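Local structure of putative aminomethyltransferase (Leptospirillum rubarum, 3TTG) at residues L150-N155 with A188-P193; S220-L225 with I230-S235; V251-N256 with E264-L269. The protein is probably a folate-binding protein related to the T-protein of the glycine cleavage system, with a putative role in aminomethyl or other one-carbon transfer. One frame throughout, in Å; residues are numbered along the deposited sequence.

Contact 1 of 3, residues L150-N155 with A188-P193; sequences LSLFDN and ADLFIP
Phe153 and Leu152, at the C-terminal end of helix 145-152, dock on Leu190 and Ile192 of strand 187-193: a helix-on-sheet layer of the folate-binding domain, in which the helix end lies against one face of a six-stranded mixed sheet. The backbones stay well apart, with the CA atoms of Leu152 and Leu190 11.1 Å from each other, and the space is bridged wholly by apolar side chains. Leu190 and Ile192, two residues apart, send their side chains out of the same face of the strand and make two bumps with a shallow groove between them. The CE2-CZ border of the Phe153 ring sits at this groove. Leu190 CD2 meets it at the edge, near the ring plane, 3.9 Å from Phe153 CE2, while Ile192 CD1 comes in obliquely, 4.2 Å from Phe153 CZ. Phe153 is the first residue to leave helical backbone angles. Its ring turns back, with CG beside the backbone N (chi1 -45°), so that one face lies against Leu152 and CB of Leu152 stands 3.5 Å above its centre. Leu165 touches both Phe153 and Ile192, and Leu204 of helix 197-211 flanks Leu152. The same Leu190 methyl that meets the ring also faces the other leucine, with Leu190 CD2 4.2 Å from Leu152 CD1.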
loop_
_atom_site.group_PDB
_atom_site.type_symbol
_atom_site.label_atom_id
_atom_site.label_comp_id
_atom_site.label_asym_id
_atom_site.label_seq_id
_atom_site.Cartn_x
_atom_site.Cartn_y
_atom_site.Cartn_z
ATOM N N LEU A 150 18.450 -4.369 -11.912
ATOM C CA LEU A 150 19.325 -4.509 -13.086
ATOM C C LEU A 150 20.578 -5.301 -12.785
ATOM O O LEU A 150 21.128 -5.889 -13.697
ATOM C CB LEU A 150 19.730 -3.154 -13.651
ATOM C CG LEU A 150 18.630 -2.378 -14.334
ATOM C CD1 LEU A 150 19.025 -0.955 -14.507
ATOM C CD2 LEU A 150 18.264 -2.999 -15.685
ATOM N N SER A 151 21.047 -5.300 -11.536
ATOM C CA SER A 151 22.202 -6.074 -11.132
ATOM C C SER A 151 21.831 -7.539 -10.989
ATOM O O SER A 151 22.548 -8.386 -11.509
ATOM C CB SER A 151 22.774 -5.547 -9.823
ATOM O OG SER A 151 24.003 -6.184 -9.524
ATOM N N LEU A 152 20.725 -7.859 -10.306
ATOM C CA LEU A 152 20.332 -9.263 -10.153
ATOM C C LEU A 152 19.816 -9.899 -11.453
ATOM O O LEU A 152 19.974 -11.105 -11.630
ATOM C CB LEU A 152 19.212 -9.439 -9.119
ATOM C CG LEU A 152 19.479 -9.213 -7.640
ATOM C CD1 LEU A 152 18.146 -9.212 -6.867
ATOM C CD2 LEU A 152 20.378 -10.294 -7.054
ATOM N N PHE A 153 19.085 -9.123 -12.279
ATOM C CA PHE A 153 18.350 -9.661 -13.427
ATOM C C PHE A 153 18.630 -8.919 -14.721
ATOM O O PHE A 153 19.121 -7.797 -14.717
ATOM C CB PHE A 153 16.833 -9.585 -13.127
ATOM C CG PHE A 153 16.447 -10.044 -11.738
ATOM C CD1 PHE A 153 16.553 -11.379 -11.374
ATOM C CD2 PHE A 153 15.991 -9.139 -10.791
ATOM C CE1 PHE A 153 16.197 -11.805 -10.094
ATOM C CE2 PHE A 153 15.651 -9.562 -9.503
ATOM C CZ PHE A 153 15.744 -10.896 -9.166
ATOM N N ASP A 154 18.241 -9.536 -15.830
ATOM C CA ASP A 154 18.468 -9.004 -17.176
ATOM C C ASP A 154 17.235 -8.242 -17.696
ATOM O O ASP A 154 16.171 -8.246 -17.070
ATOM C CB ASP A 154 18.826 -10.153 -18.157
ATOM C CG ASP A 154 19.758 -11.231 -17.609
ATOM O OD1 ASP A 154 20.555 -10.922 -16.689
ATOM O OD2 ASP A 154 19.680 -12.383 -18.089
ATOM N N ASN A 155 17.406 -7.608 -18.870
ATOM C CA ASN A 155 16.432 -6.821 -19.636
ATOM C C ASN A 155 16.230 -5.405 -18.994
ATOM O O ASN A 155 17.227 -4.675 -18.925
ATOM C CB ASN A 155 15.110 -7.583 -19.891
ATOM C CG ASN A 155 15.294 -8.787 -20.795
ATOM O OD1 ASN A 155 15.399 -8.656 -22.023
ATOM N ND2 ASN A 155 15.370 -9.986 -20.224
ATOM N N ALA A 188 9.691 -1.884 -5.205
ATOM C CA ALA A 188 9.622 -3.110 -5.957
ATOM C C ALA A 188 9.457 -4.296 -5.026
ATOM O O ALA A 188 10.080 -4.352 -3.957
ATOM C CB ALA A 188 10.866 -3.291 -6.791
ATOM N N ASP A 189 8.575 -5.224 -5.415
ATOM C CA ASP A 189 8.329 -6.461 -4.681
ATOM C C ASP A 189 8.752 -7.631 -5.527
ATOM O O ASP A 189 8.204 -7.870 -6.607
ATOM C CB ASP A 189 6.893 -6.620 -4.303
ATOM C CG ASP A 189 6.310 -5.403 -3.594
ATOM O OD1 ASP A 189 7.051 -4.748 -2.789
ATOM O OD2 ASP A 189 5.164 -5.061 -3.891
ATOM N N LEU A 190 9.669 -8.387 -5.011
ATOM C CA LEU A 190 10.211 -9.532 -5.711
ATOM C C LEU A 190 9.631 -10.806 -5.114
ATOM O O LEU A 190 9.829 -11.031 -3.935
ATOM C CB LEU A 190 11.742 -9.560 -5.577
ATOM C CG LEU A 190 12.584 -8.493 -6.253
ATOM C CD1 LEU A 190 12.282 -7.100 -5.728
ATOM C CD2 LEU A 190 14.073 -8.747 -6.003
ATOM N N PHE A 191 8.966 -11.647 -5.915
ATOM C CA PHE A 191 8.449 -12.962 -5.473
ATOM C C PHE A 191 9.343 -14.005 -6.054
ATOM O O PHE A 191 9.267 -14.284 -7.251
ATOM C CB PHE A 191 7.002 -13.114 -5.932
ATOM C CG PHE A 191 6.097 -12.209 -5.136
ATOM C CD1 PHE A 191 5.414 -12.682 -4.026
ATOM C CD2 PHE A 191 5.880 -10.912 -5.529
ATOM C CE1 PHE A 191 4.562 -11.841 -3.303
ATOM C CE2 PHE A 191 5.093 -10.058 -4.761
ATOM C CZ PHE A 191 4.396 -10.553 -3.689
ATOM N N ILE A 192 10.281 -14.503 -5.222
ATOM C CA ILE A 192 11.362 -15.395 -5.621
ATOM C C ILE A 192 10.993 -16.849 -5.363
ATOM O O ILE A 192 10.573 -17.147 -4.249
ATOM C CB ILE A 192 12.632 -14.988 -4.818
ATOM C CG1 ILE A 192 12.948 -13.475 -5.062
ATOM C CG2 ILE A 192 13.820 -15.868 -5.202
ATOM C CD1 ILE A 192 13.198 -13.073 -6.591
ATOM N N PRO A 193 11.189 -17.777 -6.333
ATOM C CA PRO A 193 10.898 -19.179 -6.062
ATOM C C PRO A 193 11.652 -19.662 -4.824
ATOM O O PRO A 193 12.828 -19.336 -4.641
ATOM C CB PRO A 193 11.415 -19.883 -7.320
ATOM C CG PRO A 193 11.239 -18.872 -8.390
ATOM C CD PRO A 193 11.706 -17.616 -7.715
#

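Contact 2 of 3, residues S220-L225 with I230-S235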
loop_
_atom_site.group_PDB
_atom_site.type_symbol
_atom_site.label_atom_id
_atom_site.label_comp_id
_atom_site.label_asym_id
_atom_site.label_seq_id
_atom_site.Cartn_x
_atom_site.Cartn_y
_atom_site.Cartn_z
ATOM N N SER A 220 11.767 -0.000 10.942
ATOM C CA SER A 220 12.347 0.978 10.008
ATOM C C SER A 220 11.630 0.922 8.655
ATOM O O SER A 220 11.424 1.955 8.042
ATOM C CB SER A 220 13.849 0.764 9.831
ATOM O OG SER A 220 14.523 1.100 11.034
ATOM N N TYR A 221 11.275 -0.266 8.176
ATOM C CA TYR A 221 10.467 -0.396 6.949
ATOM C C TYR A 221 9.113 0.391 7.099
ATOM O O TYR A 221 8.771 1.230 6.260
ATOM C CB TYR A 221 10.228 -1.867 6.635
ATOM C CG TYR A 221 9.300 -2.064 5.438
ATOM C CD1 TYR A 221 9.694 -1.685 4.150
ATOM C CD2 TYR A 221 8.002 -2.524 5.608
ATOM C CE1 TYR A 221 8.842 -1.840 3.057
ATOM C CE2 TYR A 221 7.145 -2.687 4.526
ATOM C CZ TYR A 221 7.571 -2.346 3.255
ATOM O OH TYR A 221 6.720 -2.580 2.218
ATOM N N LEU A 222 8.406 0.181 8.194
ATOM C CA LEU A 222 7.159 0.900 8.479
ATOM C C LEU A 222 7.377 2.422 8.635
ATOM O O LEU A 222 6.527 3.178 8.172
ATOM C CB LEU A 222 6.428 0.344 9.719
ATOM C CG LEU A 222 5.166 -0.409 9.443
ATOM C CD1 LEU A 222 4.051 0.566 8.913
ATOM C CD2 LEU A 222 5.376 -1.545 8.397
ATOM N N ALA A 223 8.477 2.867 9.306
ATOM C CA ALA A 223 8.813 4.276 9.424
ATOM C C ALA A 223 9.008 4.874 8.023
ATOM O O ALA A 223 8.459 5.950 7.717
ATOM C CB ALA A 223 10.055 4.442 10.279
ATOM N N TYR A 224 9.741 4.145 7.151
ATOM C CA TYR A 224 9.978 4.584 5.795
ATOM C C TYR A 224 8.626 4.791 5.061
ATOM O O TYR A 224 8.395 5.854 4.456
ATOM C CB TYR A 224 10.888 3.568 5.036
ATOM C CG TYR A 224 11.066 3.958 3.590
ATOM C CD1 TYR A 224 12.189 4.654 3.168
ATOM C CD2 TYR A 224 10.120 3.612 2.636
ATOM C CE1 TYR A 224 12.335 5.056 1.835
ATOM C CE2 TYR A 224 10.251 4.009 1.304
ATOM C CZ TYR A 224 11.355 4.749 0.911
ATOM O OH TYR A 224 11.518 5.099 -0.414
ATOM N N LEU A 225 7.741 3.786 5.112
ATOM C CA LEU A 225 6.427 3.912 4.443
ATOM C C LEU A 225 5.604 5.063 5.030
ATOM O O LEU A 225 4.907 5.792 4.292
ATOM C CB LEU A 225 5.596 2.624 4.520
ATOM C CG LEU A 225 6.163 1.393 3.824
ATOM C CD1 LEU A 225 5.242 0.216 4.055
ATOM C CD2 LEU A 225 6.443 1.635 2.355
ATOM N N ILE A 230 2.275 6.648 2.970
ATOM C CA ILE A 230 1.593 5.525 2.321
ATOM C C ILE A 230 0.577 4.856 3.242
ATOM O O ILE A 230 0.962 4.243 4.253
ATOM C CB ILE A 230 2.611 4.478 1.757
ATOM C CG1 ILE A 230 3.391 5.090 0.587
ATOM C CG2 ILE A 230 1.938 3.194 1.275
ATOM C CD1 ILE A 230 4.730 4.397 0.325
ATOM N N PRO A 231 -0.725 4.904 2.866
ATOM C CA PRO A 231 -1.746 4.203 3.674
ATOM C C PRO A 231 -1.690 2.698 3.404
ATOM O O PRO A 231 -1.320 2.306 2.316
ATOM C CB PRO A 231 -3.062 4.800 3.209
ATOM C CG PRO A 231 -2.792 5.444 1.912
ATOM C CD PRO A 231 -1.322 5.583 1.703
ATOM N N LEU A 232 -1.918 1.890 4.412
ATOM C CA LEU A 232 -1.805 0.432 4.317
ATOM C C LEU A 232 -3.083 -0.264 4.823
ATOM O O LEU A 232 -3.787 0.237 5.691
ATOM C CB LEU A 232 -0.619 -0.066 5.183
ATOM C CG LEU A 232 0.819 0.420 4.808
ATOM C CD1 LEU A 232 1.808 0.042 5.904
ATOM C CD2 LEU A 232 1.244 -0.120 3.506
ATOM N N PHE A 233 -3.331 -1.456 4.306
ATOM C CA PHE A 233 -4.327 -2.366 4.864
ATOM C C PHE A 233 -3.632 -3.025 6.068
ATOM O O PHE A 233 -2.450 -3.352 5.941
ATOM C CB PHE A 233 -4.751 -3.408 3.802
ATOM C CG PHE A 233 -5.618 -4.527 4.315
ATOM C CD1 PHE A 233 -6.979 -4.546 4.060
ATOM C CD2 PHE A 233 -5.059 -5.589 5.022
ATOM C CE1 PHE A 233 -7.766 -5.594 4.528
ATOM C CE2 PHE A 233 -5.861 -6.603 5.541
ATOM C CZ PHE A 233 -7.194 -6.622 5.259
ATOM N N PRO A 234 -4.239 -3.165 7.251
ATOM C CA PRO A 234 -5.631 -2.910 7.601
ATOM C C PRO A 234 -5.795 -1.602 8.360
ATOM O O PRO A 234 -6.920 -1.291 8.776
ATOM C CB PRO A 234 -5.947 -4.115 8.494
ATOM C CG PRO A 234 -4.678 -4.272 9.300
ATOM C CD PRO A 234 -3.556 -3.858 8.379
ATOM N N SER A 235 -4.707 -0.845 8.593
ATOM C CA SER A 235 -4.809 0.344 9.460
ATOM C C SER A 235 -5.612 1.471 8.818
ATOM O O SER A 235 -6.542 2.029 9.436
ATOM C CB SER A 235 -3.421 0.858 9.863
ATOM O OG SER A 235 -2.560 0.901 8.752
#
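Leu225, on the inner side of helix 218-227, packs against the chain that turns back after the helix, touching Ile230 and Leu232 with one methyl each. Its CB already points at the returning loop. CG follows on the backbone-N side (chi1 -63°) and rests 4.0 Å above the plane of the Tyr221 ring, toward the rim, one helical turn earlier. At the tip the branch divides the work. Leu225 CD1 lies 3.9 Å from Leu232 CD1, the two side chains crossing at about a right angle, and CD2 of Leu225 is 3.8 Å from CD1 of Ile230. Leu232 CD1 is shared: Leu222 CD1 approaches it as well, at 3.8 Å, so this methyl meets two leucines of successive helical turns, both on its helix side. Leu222 gets there with a skewed first torsion (chi1 -109°), well away from a staggered position. Beside this apolar patch the backbone closes the turn, Ile230 N donating to Leu225 O at 3.1 Å, a bond that reaches five residues back along the chain and ties the loop to the last part of the helix. Arg312, on strand 306-316 of the C-terminal barrel, touches Leu222, Leu225 and Leu232 and bonds through NH2 to Ile230 O. The helix-loop turn thus stands where the folate-binding and barrel regions meet. Between the two segments no polar side-chain group takes part: a single backbone hydrogen bond gives direction where the loop leaves the helix, and farther along, Leu232 meets the helix through methyl contacts alone, while its backbone N bonds to Glu236 OE1.

Contact 3 of 3, residues V251-N256 with E264-L269; sequences VGVSYN and EPVTRL
Tyr255 OH is gripped by a water that donates to it at 2.8 Å and by the carboxylate of Asp249 through OD2. The same water gives its other hydrogen to Val266 O, also at 2.8 Å, so water links the hydroxyl to the backbone of helix 263-271; the water and Val266 O both lie at the ring's edge, in its plane. A second water spans the other end of the residue, donating to Tyr255 O at 3.1 Å and to Thr267 OG1 at 2.7 Å. That threonine hydroxyl is also hydrogen-bonded to Gln263 O, its main polar partner outside the two segments. Between the two bridges the side chains meet through apolar groups. Val266 CG1, swung roughly opposite the backbone N (chi1 155°), reaches Tyr255 CE1 obliquely at 3.6 Å and meets Val253 CG1 tip to tip at 3.7 Å. Val253 also places CG1 over one face of the Tyr255 ring, toward the rim, and so supports the ring from within its own segment. The chain joining the two segments and the start of the helix carry the KGCYxGQE sequence characteristic of YgfZ-like members of the aminomethyltransferase family; Tyr260 of this motif packs on both Val253 and Val266. The loop bearing Tyr255 is shaped by an ST turn, in which Asn256 N donates to Ser254 OG at 3.2 Å. On the exposed side of the helix Arg268 takes Glu264, one turn earlier, side-on, NE bonding OE2 at 2.9 Å and NH2 bonding OE1, both oxygens close to the guanidinium plane.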
loop_
_atom_site.group_PDB
_atom_site.type_symbol
_atom_site.label_atom_id
_atom_site.label_comp_id
_atom_site.label_asym_id
_atom_site.label_seq_id
_atom_site.Cartn_x
_atom_site.Cartn_y
_atom_site.Cartn_z
ATOM N N VAL A 251 -5.700 6.059 -8.190
ATOM C CA VAL A 251 -4.872 4.892 -8.580
ATOM C C VAL A 251 -5.598 3.497 -8.495
ATOM O O VAL A 251 -5.210 2.552 -9.220
ATOM C CB VAL A 251 -3.557 4.910 -7.728
ATOM C CG1 VAL A 251 -3.827 4.692 -6.256
ATOM C CG2 VAL A 251 -2.569 3.865 -8.214
ATOM N N GLY A 252 -6.656 3.402 -7.705
ATOM C CA GLY A 252 -7.359 2.141 -7.438
ATOM C C GLY A 252 -8.768 1.967 -7.986
ATOM O O GLY A 252 -9.314 0.882 -7.864
ATOM N N VAL A 253 -9.393 3.024 -8.539
ATOM C CA VAL A 253 -10.773 2.955 -9.064
ATOM C C VAL A 253 -10.805 3.464 -10.461
ATOM O O VAL A 253 -10.175 4.489 -10.725
ATOM C CB VAL A 253 -11.703 3.843 -8.163
ATOM C CG1 VAL A 253 -13.125 3.925 -8.697
ATOM C CG2 VAL A 253 -11.720 3.373 -6.731
ATOM N N SER A 254 -11.591 2.847 -11.323
ATOM C CA SER A 254 -11.902 3.406 -12.641
ATOM C C SER A 254 -13.300 3.979 -12.601
ATOM O O SER A 254 -14.220 3.262 -12.258
ATOM C CB SER A 254 -11.807 2.397 -13.767
ATOM O OG SER A 254 -12.412 2.889 -14.954
ATOM N N TYR A 255 -13.466 5.273 -12.968
ATOM C CA TYR A 255 -14.765 5.904 -13.076
ATOM C C TYR A 255 -15.341 5.763 -14.509
ATOM O O TYR A 255 -16.375 6.344 -14.769
ATOM C CB TYR A 255 -14.642 7.396 -12.715
ATOM C CG TYR A 255 -14.418 7.591 -11.237
ATOM C CD1 TYR A 255 -15.453 7.428 -10.332
ATOM C CD2 TYR A 255 -13.152 7.891 -10.735
ATOM C CE1 TYR A 255 -15.233 7.502 -8.967
ATOM C CE2 TYR A 255 -12.928 8.004 -9.369
ATOM C CZ TYR A 255 -13.985 7.859 -8.486
ATOM O OH TYR A 255 -13.829 8.038 -7.118
ATOM N N ASN A 256 -14.641 5.108 -15.455
ATOM C CA ASN A 256 -15.143 4.909 -16.815
ATOM C C ASN A 256 -15.548 3.458 -17.132
ATOM O O ASN A 256 -16.266 3.243 -18.094
ATOM C CB ASN A 256 -14.071 5.371 -17.820
ATOM C CG ASN A 256 -13.888 6.850 -17.796
ATOM O OD1 ASN A 256 -14.858 7.596 -17.964
ATOM N ND2 ASN A 256 -12.673 7.321 -17.542
ATOM N N GLU A 264 -21.907 2.115 -7.914
ATOM C CA GLU A 264 -22.847 3.234 -7.797
ATOM C C GLU A 264 -22.530 4.112 -6.600
ATOM O O GLU A 264 -22.460 5.306 -6.815
ATOM C CB GLU A 264 -24.314 2.799 -7.847
ATOM C CG GLU A 264 -25.281 3.980 -7.918
ATOM C CD GLU A 264 -25.622 4.673 -6.610
ATOM O OE1 GLU A 264 -25.559 4.020 -5.541
ATOM O OE2 GLU A 264 -26.005 5.863 -6.661
ATOM N N PRO A 265 -22.285 3.605 -5.388
ATOM C CA PRO A 265 -21.941 4.497 -4.257
ATOM C C PRO A 265 -20.586 5.193 -4.431
ATOM O O PRO A 265 -20.469 6.352 -4.093
ATOM C CB PRO A 265 -21.937 3.516 -3.057
ATOM C CG PRO A 265 -22.820 2.419 -3.477
ATOM C CD PRO A 265 -22.496 2.233 -4.905
ATOM N N VAL A 266 -19.586 4.514 -5.047
ATOM C CA VAL A 266 -18.280 5.096 -5.382
ATOM C C VAL A 266 -18.477 6.310 -6.280
ATOM O O VAL A 266 -17.911 7.384 -6.044
ATOM C CB VAL A 266 -17.390 4.049 -6.115
ATOM C CG1 VAL A 266 -16.327 4.674 -7.004
ATOM C CG2 VAL A 266 -16.765 3.144 -5.134
ATOM N N THR A 267 -19.346 6.140 -7.299
ATOM C CA THR A 267 -19.564 7.168 -8.305
ATOM C C THR A 267 -20.377 8.299 -7.752
ATOM O O THR A 267 -20.052 9.469 -8.007
ATOM C CB THR A 267 -20.166 6.592 -9.600
ATOM O OG1 THR A 267 -19.328 5.528 -10.063
ATOM C CG2 THR A 267 -20.223 7.626 -10.678
ATOM N N ARG A 268 -21.422 7.991 -7.015
ATOM C CA ARG A 268 -22.239 9.017 -6.362
ATOM C C ARG A 268 -21.387 9.900 -5.406
ATOM O O ARG A 268 -21.532 11.120 -5.440
ATOM C CB ARG A 268 -23.404 8.358 -5.606
ATOM C CG ARG A 268 -24.327 9.356 -4.956
ATOM C CD ARG A 268 -25.660 8.791 -4.532
ATOM N NE ARG A 268 -25.596 7.363 -4.218
ATOM C CZ ARG A 268 -25.252 6.818 -3.050
ATOM N NH1 ARG A 268 -24.914 7.587 -2.018
ATOM N NH2 ARG A 268 -25.251 5.493 -2.903
ATOM N N LEU A 269 -20.566 9.294 -4.544
ATOM C CA LEU A 269 -19.670 10.026 -3.634
ATOM C C LEU A 269 -18.822 11.034 -4.443
ATOM O O LEU A 269 -18.759 12.209 -4.113
ATOM C CB LEU A 269 -18.754 9.074 -2.847
ATOM C CG LEU A 269 -17.697 9.773 -1.961
ATOM C CD1 LEU A 269 -18.359 10.717 -0.931
ATOM C CD2 LEU A 269 -16.772 8.770 -1.295
HETATM O O HOH W 1 -15.452 8.004 -4.882
HETATM O O HOH W 2 -18.116 5.199 -12.441
#

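Contact 2 is the most central, its centre about 7 Å from that of the chain, whereas contacts 1 and 3 have their centres about 20 and 19 Å out; all three are partly buried. They share no helix or strand and nowhere touch, although helices 218-227 and 249-252, from contacts 2 and 3, follow each other in the chain. Contact 2 is a local chain reversal, apolar apart from one backbone bond. Contacts 1 and 3, almost equally far out, differ in chemistry: the first sets a helix end on a sheet face over a long sequence gap, through apolar side chains alone, while the second, again local, adds water bridges between loop and helix to its direct apolar contacts.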